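Local coordinates for CDP-glucose-4,6-dehydratase (Yersinia pseudotuberculosis, PDB 1RKX), which converts CDP-D-glucose to CDP-4-keto-6-deoxy-D-glucose with loss of water, as an NAD-binding member of the short-chain dehydrogenase/reductase family, at residues Val12-His17 against Phe85-Gln90; Trp260-Asn265 against Leu314-Arg319; Gly110-Leu115 against Glu165-Ser170. One frame throughout, in Å; residues are numbered along the deposited sequence.

Contact 1: residues Val12-His17 against Phe85-Gln90; sequences VFVTGH and FHMAAQ. With NAD (nicotinamide-adenine-dinucleotide), chain G.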
loop_
_atom_site.group_PDB
_atom_site.type_symbol
_atom_site.label_atom_id
_atom_site.label_comp_id
_atom_site.label_asym_id
_atom_site.label_seq_id
_atom_site.Cartn_x
_atom_site.Cartn_y
_atom_site.Cartn_z
ATOM N N VAL C 12 -35.335 18.538 2.930
ATOM C CA VAL C 12 -34.539 17.328 2.742
ATOM C C VAL C 12 -35.190 16.343 1.774
ATOM O O VAL C 12 -36.361 15.979 1.924
ATOM C CB VAL C 12 -34.305 16.626 4.106
ATOM C CG1 VAL C 12 -33.299 15.486 3.954
ATOM C CG2 VAL C 12 -33.815 17.639 5.129
ATOM N N PHE C 13 -34.412 15.915 0.784
ATOM C CA PHE C 13 -34.871 14.977 -0.233
ATOM C C PHE C 13 -34.229 13.628 0.079
ATOM O O PHE C 13 -33.011 13.533 0.198
ATOM C CB PHE C 13 -34.426 15.464 -1.615
ATOM C CG PHE C 13 -35.018 14.685 -2.762
ATOM C CD1 PHE C 13 -36.295 14.974 -3.231
ATOM C CD2 PHE C 13 -34.286 13.681 -3.390
ATOM C CE1 PHE C 13 -36.839 14.275 -4.318
ATOM C CE2 PHE C 13 -34.816 12.974 -4.475
ATOM C CZ PHE C 13 -36.094 13.272 -4.940
ATOM N N VAL C 14 -35.046 12.589 0.207
ATOM C CA VAL C 14 -34.540 11.263 0.533
ATOM C C VAL C 14 -34.954 10.180 -0.463
ATOM O O VAL C 14 -36.137 9.871 -0.579
ATOM C CB VAL C 14 -35.040 10.813 1.931
ATOM C CG1 VAL C 14 -34.493 9.421 2.259
ATOM C CG2 VAL C 14 -34.630 11.828 2.994
ATOM N N THR C 15 -33.995 9.601 -1.184
ATOM C CA THR C 15 -34.353 8.519 -2.094
ATOM C C THR C 15 -34.340 7.272 -1.226
ATOM O O THR C 15 -33.540 7.177 -0.287
ATOM C CB THR C 15 -33.341 8.336 -3.262
ATOM O OG1 THR C 15 -32.063 7.927 -2.748
ATOM C CG2 THR C 15 -33.193 9.628 -4.049
ATOM N N GLY C 16 -35.223 6.324 -1.521
ATOM C CA GLY C 16 -35.274 5.104 -0.739
ATOM C C GLY C 16 -35.995 5.261 0.590
ATOM O O GLY C 16 -35.757 4.491 1.524
ATOM N N HIS C 17 -36.878 6.254 0.680
ATOM C CA HIS C 17 -37.630 6.498 1.904
ATOM C C HIS C 17 -38.641 5.394 2.230
ATOM O O HIS C 17 -39.121 5.314 3.362
ATOM C CB HIS C 17 -38.361 7.846 1.823
ATOM C CG HIS C 17 -39.544 7.839 0.902
ATOM N ND1 HIS C 17 -39.441 7.577 -0.448
ATOM C CD2 HIS C 17 -40.857 8.079 1.138
ATOM C CE1 HIS C 17 -40.637 7.660 -1.005
ATOM N NE2 HIS C 17 -41.513 7.964 -0.064
ATOM N N PHE C 85 -30.221 12.868 0.798
ATOM C CA PHE C 85 -29.725 11.588 1.298
ATOM C C PHE C 85 -30.115 10.564 0.240
ATOM O O PHE C 85 -31.308 10.330 0.003
ATOM C CB PHE C 85 -30.385 11.201 2.625
ATOM C CG PHE C 85 -29.918 12.009 3.802
ATOM C CD1 PHE C 85 -30.630 13.131 4.219
ATOM C CD2 PHE C 85 -28.776 11.636 4.511
ATOM C CE1 PHE C 85 -30.214 13.871 5.333
ATOM C CE2 PHE C 85 -28.347 12.366 5.626
ATOM C CZ PHE C 85 -29.071 13.487 6.039
ATOM N N HIS C 86 -29.121 9.965 -0.410
ATOM C CA HIS C 86 -29.393 8.972 -1.441
ATOM C C HIS C 86 -29.270 7.571 -0.860
ATOM O O HIS C 86 -28.162 7.071 -0.657
ATOM C CB HIS C 86 -28.423 9.161 -2.616
ATOM C CG HIS C 86 -28.573 8.141 -3.707
ATOM N ND1 HIS C 86 -29.795 7.794 -4.243
ATOM C CD2 HIS C 86 -27.649 7.402 -4.368
ATOM C CE1 HIS C 86 -29.619 6.883 -5.184
ATOM N NE2 HIS C 86 -28.325 6.628 -5.281
ATOM N N MET C 87 -30.411 6.943 -0.585
ATOM C CA MET C 87 -30.412 5.601 -0.030
ATOM C C MET C 87 -31.053 4.551 -0.923
ATOM O O MET C 87 -31.011 3.364 -0.607
ATOM C CB MET C 87 -31.089 5.590 1.342
ATOM C CG MET C 87 -30.251 6.257 2.416
ATOM S SD MET C 87 -30.704 5.759 4.083
ATOM C CE MET C 87 -32.019 6.872 4.387
ATOM N N ALA C 88 -31.645 4.978 -2.033
ATOM C CA ALA C 88 -32.283 4.040 -2.946
ATOM C C ALA C 88 -31.228 3.198 -3.661
ATOM O O ALA C 88 -30.236 3.722 -4.176
ATOM C CB ALA C 88 -33.137 4.787 -3.970
ATOM N N ALA C 89 -31.450 1.889 -3.686
ATOM C CA ALA C 89 -30.530 0.974 -4.339
ATOM C C ALA C 89 -31.073 -0.447 -4.293
ATOM O O ALA C 89 -31.990 -0.737 -3.529
ATOM C CB ALA C 89 -29.164 1.024 -3.637
ATOM N N GLN C 90 -30.509 -1.315 -5.131
ATOM C CA GLN C 90 -30.852 -2.742 -5.146
ATOM C C GLN C 90 -29.827 -3.165 -4.088
ATOM O O GLN C 90 -28.628 -3.258 -4.375
ATOM C CB GLN C 90 -30.518 -3.349 -6.511
ATOM C CG GLN C 90 -31.040 -4.765 -6.742
ATOM C CD GLN C 90 -30.564 -5.741 -5.686
ATOM O OE1 GLN C 90 -31.143 -5.830 -4.611
ATOM N NE2 GLN C 90 -29.492 -6.468 -5.986
HETATM P PA NAD G . -34.449 -1.630 1.647
HETATM O O1A NAD G . -34.631 -2.646 0.588
HETATM O O2A NAD G . -35.344 -1.718 2.832
HETATM O O5B NAD G . -34.586 -0.148 1.038
HETATM C C5B NAD G . -34.181 0.086 -0.332
HETATM C C4B NAD G . -34.889 1.312 -0.910
HETATM O O4B NAD G . -34.379 1.359 -2.262
HETATM C C3B NAD G . -36.394 1.125 -1.036
HETATM O O3B NAD G . -37.014 2.305 -0.487
HETATM C C2B NAD G . -36.584 0.951 -2.531
HETATM O O2B NAD G . -37.906 1.345 -2.996
HETATM C C1B NAD G . -35.442 1.766 -3.080
HETATM N N9A NAD G . -35.129 1.431 -4.460
HETATM C C8A NAD G . -34.543 0.288 -4.937
HETATM N N7A NAD G . -34.401 0.276 -6.260
HETATM C C5A NAD G . -34.931 1.487 -6.661
HETATM C C6A NAD G . -35.079 2.068 -7.939
HETATM N N6A NAD G . -34.714 1.533 -9.086
HETATM N N1A NAD G . -35.658 3.309 -8.007
HETATM C C2A NAD G . -36.053 3.894 -6.829
HETATM N N3A NAD G . -35.967 3.452 -5.593
HETATM C C4A NAD G . -35.387 2.221 -5.568
HETATM O O3 NAD G . -32.954 -1.654 2.092
HETATM P PN NAD G . -32.159 -0.798 3.239
HETATM O O1N NAD G . -31.710 -1.809 4.200
HETATM O O2N NAD G . -33.102 0.192 3.818
HETATM O O5D NAD G . -30.925 -0.210 2.442
HETATM C C5D NAD G . -30.829 1.216 2.350
HETATM C C4D NAD G . -29.552 1.603 1.631
HETATM O O4D NAD G . -28.473 1.164 2.521
HETATM C C3D NAD G . -29.230 0.944 0.290
HETATM O O3D NAD G . -28.435 1.864 -0.484
HETATM C C2D NAD G . -28.411 -0.267 0.716
HETATM O O2D NAD G . -27.614 -0.747 -0.380
HETATM C C1D NAD G . -27.581 0.326 1.824
HETATM N N1N NAD G . -27.030 -0.696 2.707
HETATM C C2N NAD G . -27.804 -1.365 3.671
HETATM C C3N NAD G . -27.182 -2.342 4.618
HETATM C C7N NAD G . -28.053 -2.958 5.635
HETATM O O7N NAD G . -27.514 -3.748 6.425
HETATM N N7N NAD G . -29.373 -2.702 5.739
HETATM C C4N NAD G . -25.729 -2.717 4.422
HETATM C C5N NAD G . -25.064 -1.933 3.336
HETATM C C6N NAD G . -25.646 -1.028 2.577
#

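Contact 2: residues Trp260-Asn265 against Leu314-Arg319; sequences WNFGPN and LGWHPR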
loop_
_atom_site.group_PDB
_atom_site.type_symbol
_atom_site.label_atom_id
_atom_site.label_comp_id
_atom_site.label_asym_id
_atom_site.label_seq_id
_atom_site.Cartn_x
_atom_site.Cartn_y
_atom_site.Cartn_z
ATOM N N TRP C 260 -16.893 8.251 4.387
ATOM C CA TRP C 260 -16.917 8.017 5.830
ATOM C C TRP C 260 -17.462 6.656 6.258
ATOM O O TRP C 260 -18.534 6.248 5.821
ATOM C CB TRP C 260 -17.767 9.090 6.521
ATOM C CG TRP C 260 -17.332 10.489 6.255
ATOM C CD1 TRP C 260 -17.584 11.230 5.137
ATOM C CD2 TRP C 260 -16.541 11.312 7.115
ATOM N NE1 TRP C 260 -16.998 12.468 5.247
ATOM C CE2 TRP C 260 -16.349 12.546 6.452
ATOM C CE3 TRP C 260 -15.972 11.128 8.384
ATOM C CZ2 TRP C 260 -15.610 13.595 7.014
ATOM C CZ3 TRP C 260 -15.234 12.172 8.948
ATOM C CH2 TRP C 260 -15.061 13.392 8.258
ATOM N N ASN C 261 -16.725 5.984 7.140
ATOM C CA ASN C 261 -17.114 4.683 7.685
ATOM C C ASN C 261 -17.920 4.848 8.975
ATOM O O ASN C 261 -17.575 5.666 9.829
ATOM C CB ASN C 261 -15.882 3.855 8.066
ATOM C CG ASN C 261 -15.136 3.289 6.877
ATOM O OD1 ASN C 261 -13.992 2.858 7.020
ATOM N ND2 ASN C 261 -15.768 3.263 5.717
ATOM N N PHE C 262 -18.968 4.048 9.130
ATOM C CA PHE C 262 -19.756 4.055 10.358
ATOM C C PHE C 262 -20.010 2.607 10.749
ATOM O O PHE C 262 -20.492 1.803 9.946
ATOM C CB PHE C 262 -21.082 4.810 10.192
ATOM C CG PHE C 262 -20.915 6.294 9.993
ATOM C CD1 PHE C 262 -21.004 6.850 8.724
ATOM C CD2 PHE C 262 -20.655 7.135 11.075
ATOM C CE1 PHE C 262 -20.842 8.219 8.528
ATOM C CE2 PHE C 262 -20.488 8.512 10.889
ATOM C CZ PHE C 262 -20.583 9.052 9.619
ATOM N N GLY C 263 -19.660 2.272 11.983
ATOM C CA GLY C 263 -19.845 0.919 12.457
ATOM C C GLY C 263 -19.709 0.846 13.965
ATOM O O GLY C 263 -19.364 1.837 14.603
ATOM N N PRO C 264 -19.969 -0.321 14.563
ATOM C CA PRO C 264 -19.882 -0.526 16.012
ATOM C C PRO C 264 -18.455 -0.803 16.476
ATOM O O PRO C 264 -17.558 -1.022 15.662
ATOM C CB PRO C 264 -20.782 -1.728 16.229
ATOM C CG PRO C 264 -20.451 -2.566 15.020
ATOM C CD PRO C 264 -20.446 -1.545 13.892
ATOM N N ASN C 265 -18.253 -0.809 17.790
ATOM C CA ASN C 265 -16.935 -1.092 18.340
ATOM C C ASN C 265 -16.720 -2.594 18.228
ATOM O O ASN C 265 -17.613 -3.378 18.553
ATOM C CB ASN C 265 -16.870 -0.636 19.797
ATOM C CG ASN C 265 -17.132 0.851 19.947
ATOM O OD1 ASN C 265 -16.579 1.666 19.204
ATOM N ND2 ASN C 265 -17.974 1.214 20.909
ATOM N N LEU C 314 -15.632 13.908 13.126
ATOM C CA LEU C 314 -17.039 14.258 13.297
ATOM C C LEU C 314 -17.460 14.237 14.756
ATOM O O LEU C 314 -18.508 14.773 15.113
ATOM C CB LEU C 314 -17.938 13.290 12.523
ATOM C CG LEU C 314 -17.938 13.303 10.995
ATOM C CD1 LEU C 314 -18.831 12.177 10.498
ATOM C CD2 LEU C 314 -18.436 14.641 10.484
ATOM N N GLY C 315 -16.646 13.620 15.602
ATOM C CA GLY C 315 -17.002 13.525 17.004
ATOM C C GLY C 315 -18.120 12.513 17.144
ATOM O O GLY C 315 -18.874 12.530 18.116
ATOM N N TRP C 316 -18.236 11.630 16.154
ATOM C CA TRP C 316 -19.268 10.595 16.163
ATOM C C TRP C 316 -18.893 9.440 17.076
ATOM O O TRP C 316 -17.712 9.166 17.282
ATOM C CB TRP C 316 -19.486 10.025 14.762
ATOM C CG TRP C 316 -20.572 8.990 14.734
ATOM C CD1 TRP C 316 -21.919 9.217 14.773
ATOM C CD2 TRP C 316 -20.407 7.564 14.706
ATOM N NE1 TRP C 316 -22.602 8.028 14.770
ATOM C CE2 TRP C 316 -21.700 6.995 14.731
ATOM C CE3 TRP C 316 -19.291 6.714 14.666
ATOM C CZ2 TRP C 316 -21.914 5.608 14.717
ATOM C CZ3 TRP C 316 -19.501 5.329 14.649
ATOM C CH2 TRP C 316 -20.806 4.793 14.676
ATOM N N HIS C 317 -19.907 8.752 17.594
ATOM C CA HIS C 317 -19.698 7.605 18.468
ATOM C C HIS C 317 -20.992 6.808 18.639
ATOM O O HIS C 317 -22.066 7.387 18.823
ATOM C CB HIS C 317 -19.212 8.076 19.840
ATOM C CG HIS C 317 -20.192 8.954 20.554
ATOM N ND1 HIS C 317 -20.602 10.171 20.054
ATOM C CD2 HIS C 317 -20.864 8.780 21.718
ATOM C CE1 HIS C 317 -21.484 10.710 20.878
ATOM N NE2 HIS C 317 -21.661 9.886 21.895
ATOM N N PRO C 318 -20.910 5.467 18.561
ATOM C CA PRO C 318 -22.116 4.653 18.729
ATOM C C PRO C 318 -22.642 4.840 20.152
ATOM O O PRO C 318 -21.889 5.226 21.046
ATOM C CB PRO C 318 -21.620 3.235 18.451
ATOM C CG PRO C 318 -20.172 3.290 18.825
ATOM C CD PRO C 318 -19.740 4.623 18.272
ATOM N N ARG C 319 -23.922 4.560 20.364
ATOM C CA ARG C 319 -24.525 4.762 21.676
ATOM C C ARG C 319 -25.044 3.511 22.363
ATOM O O ARG C 319 -25.137 3.478 23.591
ATOM C CB ARG C 319 -25.674 5.770 21.565
ATOM C CG ARG C 319 -25.301 7.047 20.855
ATOM C CD ARG C 319 -26.450 8.040 20.854
ATOM N NE ARG C 319 -26.113 9.203 20.045
ATOM C CZ ARG C 319 -26.767 10.357 20.076
ATOM N NH1 ARG C 319 -27.811 10.513 20.885
ATOM N NH2 ARG C 319 -26.373 11.354 19.297
#

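Contact 3: residues Gly110-Leu115 against Glu165-Ser170; sequences GTVYLL and ELVTSS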
loop_
_atom_site.group_PDB
_atom_site.type_symbol
_atom_site.label_atom_id
_atom_site.label_comp_id
_atom_site.label_asym_id
_atom_site.label_seq_id
_atom_site.Cartn_x
_atom_site.Cartn_y
_atom_site.Cartn_z
ATOM N N GLY C 110 -28.254 5.012 -11.260
ATOM C CA GLY C 110 -29.171 5.704 -10.367
ATOM C C GLY C 110 -28.426 6.810 -9.643
ATOM O O GLY C 110 -28.923 7.930 -9.507
ATOM N N THR C 111 -27.221 6.494 -9.180
ATOM C CA THR C 111 -26.387 7.463 -8.482
ATOM C C THR C 111 -25.963 8.561 -9.462
ATOM O O THR C 111 -25.963 9.744 -9.120
ATOM C CB THR C 111 -25.147 6.772 -7.871
ATOM O OG1 THR C 111 -25.580 5.799 -6.910
ATOM C CG2 THR C 111 -24.242 7.785 -7.188
ATOM N N VAL C 112 -25.608 8.169 -10.684
ATOM C CA VAL C 112 -25.224 9.148 -11.699
ATOM C C VAL C 112 -26.378 10.122 -11.965
ATOM O O VAL C 112 -26.175 11.341 -11.990
ATOM C CB VAL C 112 -24.827 8.458 -13.031
ATOM C CG1 VAL C 112 -24.712 9.497 -14.148
ATOM C CG2 VAL C 112 -23.493 7.726 -12.854
ATOM N N TYR C 113 -27.584 9.590 -12.154
ATOM C CA TYR C 113 -28.759 10.429 -12.412
ATOM C C TYR C 113 -29.060 11.383 -11.249
ATOM O O TYR C 113 -29.457 12.532 -11.461
ATOM C CB TYR C 113 -29.987 9.556 -12.684
ATOM C CG TYR C 113 -29.892 8.702 -13.938
ATOM C CD1 TYR C 113 -30.587 7.499 -14.030
ATOM C CD2 TYR C 113 -29.101 9.091 -15.028
ATOM C CE1 TYR C 113 -30.500 6.696 -15.162
ATOM C CE2 TYR C 113 -29.011 8.292 -16.175
ATOM C CZ TYR C 113 -29.712 7.097 -16.227
ATOM O OH TYR C 113 -29.631 6.286 -17.334
ATOM N N LEU C 114 -28.879 10.905 -10.023
ATOM C CA LEU C 114 -29.126 11.736 -8.847
ATOM C C LEU C 114 -28.146 12.908 -8.801
ATOM O O LEU C 114 -28.550 14.065 -8.620
ATOM C CB LEU C 114 -28.979 10.911 -7.565
ATOM C CG LEU C 114 -29.178 11.760 -6.303
ATOM C CD1 LEU C 114 -30.537 11.456 -5.703
ATOM C CD2 LEU C 114 -28.069 11.485 -5.306
ATOM N N LEU C 115 -26.860 12.607 -8.966
ATOM C CA LEU C 115 -25.825 13.636 -8.943
ATOM C C LEU C 115 -25.978 14.612 -10.108
ATOM O O LEU C 115 -25.741 15.813 -9.955
ATOM C CB LEU C 115 -24.433 12.989 -8.957
ATOM C CG LEU C 115 -24.121 12.151 -7.708
ATOM C CD1 LEU C 115 -22.809 11.388 -7.888
ATOM C CD2 LEU C 115 -24.048 13.073 -6.493
ATOM N N GLU C 165 -19.094 4.583 -5.491
ATOM C CA GLU C 165 -18.089 5.384 -4.794
ATOM C C GLU C 165 -17.249 6.120 -5.835
ATOM O O GLU C 165 -17.013 7.319 -5.712
ATOM C CB GLU C 165 -17.184 4.490 -3.929
ATOM C CG GLU C 165 -17.779 4.073 -2.582
ATOM C CD GLU C 165 -17.833 5.216 -1.565
ATOM O OE1 GLU C 165 -17.174 6.250 -1.779
ATOM O OE2 GLU C 165 -18.525 5.062 -0.540
ATOM N N LEU C 166 -16.793 5.404 -6.862
ATOM C CA LEU C 166 -16.007 6.033 -7.915
ATOM C C LEU C 166 -16.801 7.164 -8.575
ATOM O O LEU C 166 -16.281 8.266 -8.755
ATOM C CB LEU C 166 -15.592 5.000 -8.974
ATOM C CG LEU C 166 -14.178 4.424 -8.828
ATOM C CD1 LEU C 166 -14.056 3.635 -7.526
ATOM C CD2 LEU C 166 -13.862 3.535 -10.030
ATOM N N VAL C 167 -18.053 6.887 -8.929
ATOM C CA VAL C 167 -18.915 7.887 -9.566
ATOM C C VAL C 167 -19.008 9.156 -8.718
ATOM O O VAL C 167 -18.863 10.266 -9.234
ATOM C CB VAL C 167 -20.354 7.341 -9.781
ATOM C CG1 VAL C 167 -21.320 8.489 -10.125
ATOM C CG2 VAL C 167 -20.353 6.305 -10.905
ATOM N N THR C 168 -19.258 8.989 -7.426
ATOM C CA THR C 168 -19.385 10.135 -6.534
ATOM C C THR C 168 -18.080 10.913 -6.482
ATOM O O THR C 168 -18.086 12.140 -6.499
ATOM C CB THR C 168 -19.783 9.706 -5.110
ATOM O OG1 THR C 168 -20.971 8.909 -5.163
ATOM C CG2 THR C 168 -20.061 10.944 -4.245
ATOM N N SER C 169 -16.960 10.196 -6.433
ATOM C CA SER C 169 -15.650 10.842 -6.399
ATOM C C SER C 169 -15.411 11.699 -7.648
ATOM O O SER C 169 -14.930 12.837 -7.555
ATOM C CB SER C 169 -14.553 9.782 -6.287
ATOM O OG SER C 169 -13.275 10.375 -6.322
ATOM N N SER C 170 -15.741 11.156 -8.819
ATOM C CA SER C 170 -15.539 11.900 -10.058
ATOM C C SER C 170 -16.482 13.095 -10.170
ATOM O O SER C 170 -16.059 14.173 -10.585
ATOM C CB SER C 170 -15.726 11.003 -11.281
ATOM O OG SER C 170 -15.572 11.763 -12.479
#

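Contact 1: residues Val12-His17 against Phe85-Gln90
The phenyl ring of F85 meets V12 at its edge: CG1 of V12 lies close to the ring plane, 3.6 Å from CD1. The imidazole of H86 is also approached at its edge, where ND1 stands 2.7 Å from OG1 of T15 in a hydrogen bond whose donor could be either atom. The second ring nitrogen, NE2, makes a weak hydrogen bond to OG1 of T111 in helix 100-121. T15 is the hub of the contact. With OG1 between its backbone N and carbonyl carbon (chi1 65°), the hydroxyl faces the incoming chain, and OG1 accepts a nearly straight hydrogen bond from N of A88 (3.1 Å); N of M87 adds a weak one. Threonine suits this buried place because its hydroxyl serves several polar groups of a chain leaving its strand, while its methyl CG2 packs on L114 of helix 100-121. Strands 11-15 and 83-86 are parallel neighbours at the centre of the Rossmann fold, paired through F85 N to F13 O (2.9 Å) and T15 N to F85 O (3.0 Å). Beyond them M87 N still reaches T15 O, but from well above the carbonyl plane, as the two chains give up regular pairing. V14 and F85 project from one face of the sheet, where helix 20-31 covers F85; T15 and H86 project from the other. G16 has a positive phi (79°), and a CB there would run into the backbone of M87 and A88, two reasons for glycine. Past the strand ends the chain holds NAD: the O3D hydroxyl of the cofactor donates to M87 O at 3.0 Å, while the amide of A89 gives a hydrogen bond to the ribose oxygen O4B.

Contact 2: residues Trp260-Asn265 against Leu314-Arg319
F262 and W316 form a T-shaped pair: the phenyl edge is directed at the indole face, with the planes at 84° and F262 CD2 3.7 Å from CD2 of W316. W316 has CG anti to its backbone N (chi1 -178°), which carries the indole across to F262 and brings its rim to G263 O, 3.3 Å from CH2 and near the ring plane. A broad indole suits this place because its face receives F262 while its edge reaches the backbone beyond. L314 fills the angle between two aromatics. Its CG lies over the six-membered ring of W260 as a CH-pi contact, 4.0 Å from the centroid, and its CD1 meets the edge of F262 at CZ (3.7 Å); a branched aliphatic chain can serve both rings. Farther along, P318 CG packs against the amide of N265, 3.7 Å from ND2. Both indole nitrogens find partners elsewhere, W260 NE1 at Y256 O and W316 NE1 at S240 OG. W260 lies on edge strand 259-261 of the parallel sheet, hydrogen-bonded to strand 187-192, whereas residues 314-319 follow helix 308-314, whose A310 packs on F262 and W316; L244 of helix 236-251 packs on both L314 and W316.

Contact 3: residues Gly110-Leu115 against Glu165-Ser170
Helix segments 110-115 and 165-170 run nearly parallel, crossing at -21° with their axes 9.7 Å apart at closest approach, and V112 and V167 bring the backbones nearest, CA to CA 6.8 Å. V167 points into the interface and is the centre of the packing. Its CG1 stands 3.6 Å from CG2 of V112, the two side chains meeting at about a right angle, and 4.0 Å from CD1 of L115. Here CG1 of V167 is anti to the backbone N (chi1 166°), which directs that methyl toward both partners, and valine's short branch suits the point where the backbones come nearest. The longer L115 reaches farther, its CD1 lying 3.9 Å from CA of T168, over the backbone of the facing helix. These are portions of helices 100-121 and 156-175, which follow strands 83-86 and 126-130 and lie side by side against the parallel sheet of the Rossmann fold. T111 and T168 give the sheet side of the interface a polar element: CG2 of T111 packs at 4.0 Å from OG1 of T168, while the hydroxyls turn to other partners, T111 OG1 to N107 O and T168 OG1 to N129 ND2 and A164 O. Threonine thus offers a methyl for packing and an oxygen for the helix backbone. A second subunit adds to the surroundings, with Y104 of that chain packing on V167 and S170.

How the contacts relate
From the N terminus, contact 1 closes first, joining strand 11-15 to strand 83-86 after 67 intervening residues that include helix 20-31 and strands 35-40 and 60-63. Contact 3 follows, bringing helix 100-121 and helix 156-175 together across strand 126-130. Contact 2 closes last, returning residues 314-319 to the end of strand 259-261 at the edge of the sheet. The three loops are in series, with none nested or crossed. Contacts 1 and 3 touch directly, L114 packing on both T15 and H86, which ties the central strands to helix 100-121. Contact 2 touches neither; its centre lies about 21 Å from that of contact 1, yet both reach the same parallel sheet.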